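Local coordinates for MccF (Escherichia coli, PDB 4IIY), which confers self-immunity to the antibiotic microcin C7 and is probably a serine hydrolase of the peptidase S66 (LD-carboxypeptidase) family, at residues D132-N137 against A156-I161; P170-H175 against D180-S185. The protein carries 1 engineered substitution. All blocks are in the same frame, centred on the assembly; numbering follows the deposited sequence.

Contact 1 of 2, residues D132-N137 against A156-I161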
loop_
_atom_site.group_PDB
_atom_site.type_symbol
_atom_site.label_atom_id
_atom_site.label_comp_id
_atom_site.label_asym_id
_atom_site.label_seq_id
_atom_site.Cartn_x
_atom_site.Cartn_y
_atom_site.Cartn_z
ATOM N N ASP B 132 3.809 -25.633 -11.064
ATOM C CA ASP B 132 4.399 -26.770 -11.759
ATOM C C ASP B 132 3.986 -26.782 -13.227
ATOM O O ASP B 132 4.797 -27.074 -14.103
ATOM C CB ASP B 132 4.004 -28.086 -11.087
ATOM C CG ASP B 132 4.695 -28.294 -9.755
ATOM O OD1 ASP B 132 5.757 -27.678 -9.528
ATOM O OD2 ASP B 132 4.177 -29.089 -8.941
ATOM N N ALA B 133 2.729 -26.450 -13.506
ATOM C CA ALA B 133 2.245 -26.426 -14.884
ATOM C C ALA B 133 2.883 -25.276 -15.663
ATOM O O ALA B 133 3.158 -25.405 -16.855
ATOM C CB ALA B 133 0.730 -26.333 -14.927
ATOM N N ILE B 134 3.122 -24.152 -14.991
ATOM C CA ILE B 134 3.795 -23.016 -15.617
ATOM C C ILE B 134 5.212 -23.405 -16.017
ATOM O O ILE B 134 5.681 -23.070 -17.106
ATOM C CB ILE B 134 3.814 -21.798 -14.679
ATOM C CG1 ILE B 134 2.387 -21.280 -14.493
ATOM C CG2 ILE B 134 4.714 -20.698 -15.231
ATOM C CD1 ILE B 134 2.239 -20.237 -13.400
ATOM N N ILE B 135 5.895 -24.136 -15.144
ATOM C CA ILE B 135 7.239 -24.601 -15.449
ATOM C C ILE B 135 7.237 -25.600 -16.604
ATOM O O ILE B 135 8.100 -25.543 -17.482
ATOM C CB ILE B 135 7.894 -25.218 -14.205
ATOM C CG1 ILE B 135 8.172 -24.122 -13.173
ATOM C CG2 ILE B 135 9.179 -25.957 -14.573
ATOM C CD1 ILE B 135 8.450 -24.642 -11.782
ATOM N N ALA B 136 6.254 -26.494 -16.612
ATOM C CA ALA B 136 6.171 -27.531 -17.641
ATOM C C ALA B 136 5.785 -26.962 -19.004
ATOM O O ALA B 136 6.149 -27.513 -20.045
ATOM C CB ALA B 136 5.174 -28.614 -17.225
ATOM N N ASN B 137 5.041 -25.859 -18.986
ATOM C CA ASN B 137 4.477 -25.269 -20.196
ATOM C C ASN B 137 4.714 -23.764 -20.221
ATOM O O ASN B 137 3.764 -22.987 -20.106
ATOM C CB ASN B 137 2.968 -25.535 -20.264
ATOM C CG ASN B 137 2.613 -26.990 -20.005
ATOM O OD1 ASN B 137 2.680 -27.826 -20.907
ATOM N ND2 ASN B 137 2.228 -27.299 -18.768
ATOM N N ALA B 156 9.293 -15.206 -9.106
ATOM C CA ALA B 156 9.847 -15.645 -7.825
ATOM C C ALA B 156 9.747 -17.160 -7.652
ATOM O O ALA B 156 10.683 -17.796 -7.156
ATOM C CB ALA B 156 9.163 -14.920 -6.660
ATOM N N LYS B 157 8.623 -17.739 -8.064
ATOM C CA LYS B 157 8.385 -19.168 -7.874
ATOM C C LYS B 157 9.018 -20.065 -8.930
ATOM O O LYS B 157 9.328 -21.228 -8.641
ATOM C CB LYS B 157 6.885 -19.447 -7.830
ATOM C CG LYS B 157 6.218 -19.050 -6.531
ATOM C CD LYS B 157 6.661 -19.976 -5.396
ATOM C CE LYS B 157 5.985 -19.635 -4.082
ATOM N NZ LYS B 157 6.455 -20.540 -2.991
ATOM N N THR B 158 9.202 -19.555 -10.147
ATOM C CA THR B 158 9.549 -20.415 -11.280
ATOM C C THR B 158 10.784 -19.981 -12.053
ATOM O O THR B 158 11.331 -20.772 -12.830
ATOM C CB THR B 158 8.399 -20.526 -12.314
ATOM O OG1 THR B 158 8.255 -19.278 -13.006
ATOM C CG2 THR B 158 7.086 -20.897 -11.648
ATOM N N GLY B 159 11.207 -18.732 -11.881
ATOM C CA GLY B 159 12.288 -18.192 -12.682
ATOM C C GLY B 159 11.906 -17.832 -14.107
ATOM O O GLY B 159 12.773 -17.425 -14.883
ATOM N N LEU B 160 10.628 -17.970 -14.456
ATOM C CA LEU B 160 10.151 -17.598 -15.789
ATOM C C LEU B 160 10.273 -16.098 -16.036
ATOM O O LEU B 160 9.872 -15.283 -15.202
ATOM C CB LEU B 160 8.693 -18.016 -15.957
ATOM C CG LEU B 160 8.009 -17.668 -17.282
ATOM C CD1 LEU B 160 8.693 -18.351 -18.470
ATOM C CD2 LEU B 160 6.543 -18.057 -17.216
ATOM N N ILE B 161 10.831 -15.737 -17.184
ATOM C CA ILE B 161 10.886 -14.341 -17.589
ATOM C C ILE B 161 9.519 -13.936 -18.129
ATOM O O ILE B 161 9.072 -14.427 -19.174
ATOM C CB ILE B 161 11.987 -14.104 -18.634
ATOM C CG1 ILE B 161 13.350 -14.525 -18.059
ATOM C CG2 ILE B 161 11.976 -12.649 -19.093
ATOM C CD1 ILE B 161 13.693 -13.882 -16.724
#

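Contact 2 of 2, residues P170-H175 against D180-S185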
loop_
_atom_site.group_PDB
_atom_site.type_symbol
_atom_site.label_atom_id
_atom_site.label_comp_id
_atom_site.label_asym_id
_atom_site.label_seq_id
_atom_site.Cartn_x
_atom_site.Cartn_y
_atom_site.Cartn_z
ATOM N N PRO B 170 -6.874 -1.675 -21.610
ATOM C CA PRO B 170 -6.311 -0.319 -21.615
ATOM C C PRO B 170 -5.318 -0.110 -22.754
ATOM O O PRO B 170 -5.275 0.971 -23.332
ATOM C CB PRO B 170 -5.606 -0.218 -20.253
ATOM C CG PRO B 170 -5.313 -1.632 -19.871
ATOM C CD PRO B 170 -6.470 -2.438 -20.418
ATOM N N SER B 171 -4.529 -1.122 -23.087
ATOM C CA SER B 171 -3.448 -0.892 -24.038
ATOM C C SER B 171 -3.887 -1.008 -25.494
ATOM O O SER B 171 -3.579 -0.150 -26.319
ATOM C CB SER B 171 -2.284 -1.852 -23.777
ATOM O OG SER B 171 -1.876 -1.824 -22.419
ATOM N N PHE B 172 -4.578 -2.092 -25.823
ATOM C CA PHE B 172 -4.961 -2.319 -27.214
ATOM C C PHE B 172 -6.338 -1.769 -27.571
ATOM O O PHE B 172 -6.688 -1.732 -28.743
ATOM C CB PHE B 172 -4.786 -3.789 -27.619
ATOM C CG PHE B 172 -3.347 -4.211 -27.686
ATOM C CD1 PHE B 172 -2.462 -3.526 -28.498
ATOM C CD2 PHE B 172 -2.866 -5.260 -26.919
ATOM C CE1 PHE B 172 -1.117 -3.890 -28.553
ATOM C CE2 PHE B 172 -1.538 -5.632 -26.983
ATOM C CZ PHE B 172 -0.666 -4.945 -27.798
ATOM N N GLY B 173 -7.099 -1.323 -26.571
ATOM C CA GLY B 173 -8.332 -0.597 -26.819
ATOM C C GLY B 173 -8.142 0.912 -26.927
ATOM O O GLY B 173 -9.098 1.649 -27.172
ATOM N N GLU B 174 -6.911 1.379 -26.737
ATOM C CA GLU B 174 -6.564 2.781 -26.952
ATOM C C GLU B 174 -6.814 3.173 -28.412
ATOM O O GLU B 174 -6.485 2.420 -29.335
ATOM C CB GLU B 174 -5.091 2.995 -26.574
ATOM C CG GLU B 174 -4.506 4.386 -26.853
ATOM C CD GLU B 174 -5.074 5.493 -25.969
ATOM O OE1 GLU B 174 -5.945 5.222 -25.113
ATOM O OE2 GLU B 174 -4.623 6.651 -26.126
ATOM N N HIS B 175 -7.398 4.353 -28.626
ATOM C CA HIS B 175 -7.592 4.848 -29.990
ATOM C C HIS B 175 -6.251 5.172 -30.655
ATOM O O HIS B 175 -5.282 5.519 -29.980
ATOM C CB HIS B 175 -8.474 6.102 -29.996
ATOM C CG HIS B 175 -9.920 5.838 -29.705
ATOM N ND1 HIS B 175 -10.845 5.603 -30.699
ATOM C CD2 HIS B 175 -10.603 5.795 -28.537
ATOM C CE1 HIS B 175 -12.034 5.411 -30.153
ATOM N NE2 HIS B 175 -11.916 5.532 -28.843
ATOM N N ASP B 180 -0.816 2.315 -32.041
ATOM C CA ASP B 180 0.084 1.747 -33.041
ATOM C C ASP B 180 1.519 1.684 -32.531
ATOM O O ASP B 180 2.262 0.758 -32.855
ATOM C CB ASP B 180 -0.018 2.531 -34.351
ATOM C CG ASP B 180 -1.424 2.501 -34.924
ATOM O OD1 ASP B 180 -2.001 1.395 -34.995
ATOM O OD2 ASP B 180 -1.955 3.580 -35.278
ATOM N N ILE B 181 1.905 2.664 -31.728
ATOM C CA ILE B 181 3.244 2.697 -31.165
ATOM C C ILE B 181 3.392 1.617 -30.081
ATOM O O ILE B 181 4.411 0.926 -30.008
ATOM C CB ILE B 181 3.563 4.104 -30.618
ATOM C CG1 ILE B 181 3.329 5.167 -31.704
ATOM C CG2 ILE B 181 4.979 4.179 -30.098
ATOM C CD1 ILE B 181 4.074 4.916 -33.006
ATOM N N THR B 182 2.367 1.453 -29.253
ATOM C CA THR B 182 2.330 0.356 -28.295
ATOM C C THR B 182 2.477 -0.987 -29.011
ATOM O O THR B 182 3.282 -1.839 -28.619
ATOM C CB THR B 182 1.025 0.394 -27.507
ATOM O OG1 THR B 182 0.984 1.621 -26.766
ATOM C CG2 THR B 182 0.899 -0.800 -26.557
ATOM N N TYR B 183 1.709 -1.175 -30.075
ATOM C CA TYR B 183 1.756 -2.427 -30.793
ATOM C C TYR B 183 3.127 -2.691 -31.415
ATOM O O TYR B 183 3.627 -3.813 -31.370
ATOM C CB TYR B 183 0.669 -2.496 -31.864
ATOM C CG TYR B 183 0.727 -3.816 -32.585
ATOM C CD1 TYR B 183 0.241 -4.966 -31.987
ATOM C CD2 TYR B 183 1.313 -3.927 -33.843
ATOM C CE1 TYR B 183 0.322 -6.201 -32.628
ATOM C CE2 TYR B 183 1.397 -5.159 -34.491
ATOM C CZ TYR B 183 0.888 -6.287 -33.876
ATOM O OH TYR B 183 0.953 -7.525 -34.496
ATOM N N GLU B 184 3.727 -1.662 -31.998
ATOM C CA GLU B 184 5.037 -1.819 -32.617
ATOM C C GLU B 184 6.076 -2.342 -31.624
ATOM O O GLU B 184 6.892 -3.191 -31.975
ATOM C CB GLU B 184 5.478 -0.506 -33.257
ATOM C CG GLU B 184 4.761 -0.215 -34.566
ATOM C CD GLU B 184 4.825 1.243 -34.985
ATOM O OE1 GLU B 184 5.767 1.952 -34.569
ATOM O OE2 GLU B 184 3.922 1.682 -35.732
ATOM N N SER B 185 6.044 -1.864 -30.385
ATOM C CA SER B 185 6.983 -2.376 -29.384
ATOM C C SER B 185 6.662 -3.822 -28.982
ATOM O O SER B 185 7.556 -4.672 -28.896
ATOM C CB SER B 185 7.001 -1.474 -28.145
ATOM O OG SER B 185 7.849 -1.992 -27.138
HETATM O O HOH W 1 -1.606 2.047 -26.169
#

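Contact 1 of 2, residues D132-N137 against A156-I161
Ile135 and Thr158 meet alongside each other, their side chains sliding past in opposite directions. CG1 of Ile135 lies 3.7 Å from CB of Thr158 and equally close to its CG2. CD1 of Ile135 continues over the same methyl, 4.0 Å from Thr158 CG2. The gamma carbon of Ile135 that makes this contact is CG1, placed anti to the carbonyl carbon (chi1 -69°). The backbones are closest here too, with the CA atoms of Ile135 and Thr158 6.3 Å apart.

Beside this pair, Ile134 and Leu160 cross at about a right angle. The touch is methyl to methyl, Ile134 CG2 to Leu160 CD2 at 3.8 Å. Both side chains are buried. Ile154 of helix 148-158 also touches both, and Val105 of helix 94-105 touches Ile134.

Thr158 turns its two branches to different tasks. Its methyl faces helix 131-136, where Tyr131 also touches the side chain. Its hydroxyl OG1 bonds to the carbonyl oxygen of Ile154 and accepts from Leu160 N at 3.1 Å, a fairly straight bond of 160°. The second bond makes an ST turn just where the helix ends, with Gly159 at positive phi. Replacing Thr158 with an alanine would probably open a gap beside Ile135 CG1 and leave Leu160 N without its OG1 acceptor.

On the other helix, Asn137 ND2 donates to Ala133 O at 2.8 Å, on a lone pair in the carbonyl plane. The same oxygen accepts from Asn137 N, so two bonds grip it at the helix end. No hydrogen bond joins the two segments. The ends of helices 131-136 and 148-158 are held against each other by apolar packing, while polar bonds shape each end locally.

Contact 2 of 2, residues P170-H175 against D180-S185
Phe172 reaches from the weakly bonded helical turn at 170-172 toward Thr182 and Tyr183 on helix 178-191. Its CB starts well short of that helix. CG is anti to the carbonyl carbon (chi1 -69°), and this carries the ring across toward helix 178-191. At the ring, CE1 makes the closest approaches. It lies 3.8 Å from CD1 of Tyr183, and CA and CB of the same residue are only slightly farther off. It is also 4.2 Å from the methyl CG2 of Thr182.

The two aromatic side chains cross obliquely. CE1 of Phe172 comes in at the edge of the Tyr183 ring, near its plane. Tyr183 CA in turn sits at the edge of the Phe172 ring. Phe172 does make an edge-to-face pair with Phe186, and Pro166 and Leu70 also touch it.

Thr182 divides its branches between apolar and polar partners. CG2 is anti to the backbone N (chi1 -63° for OG1), and it also meets Ser171 CB at 4.4 Å. OG1 bonds to Met342 N and to a water 2.7 Å away. That water donates to Ser171 O at 3.0 Å, so it bridges the two segments where no direct hydrogen bond does. Ser171 OG is taken up by Ala167 N.

All four touching residues are buried. The weakly bonded turn at 170-172 and the longer helix 178-191 are thus packed together through a small apolar interface with one water bridge. The contact borders the pocket of this S66 peptidase: Pro170, next to Ser171, touches the bound glutamylsulfamoyl inosine, so the packing lies directly behind one residue of that site.

How the contacts relate
Contact 1 closes before contact 2 opens, so the two lie in series along the chain. Their centres are 28 Å apart and their nearest atoms about 13 Å apart, without touching. Strand 162-164 follows contact 1 and leads toward helix 168-172 of contact 2. Contact 1 lies away from the annotated sites. Contact 2 is next to the ligand: the side chain of Ser171 is about 7 Å from the bound glutamylsulfamoyl inosine. It is also about 9 Å from the side chains of His338, a predicted charge-relay residue, and of Ala145, an engineered residue at the predicted nucleophile position.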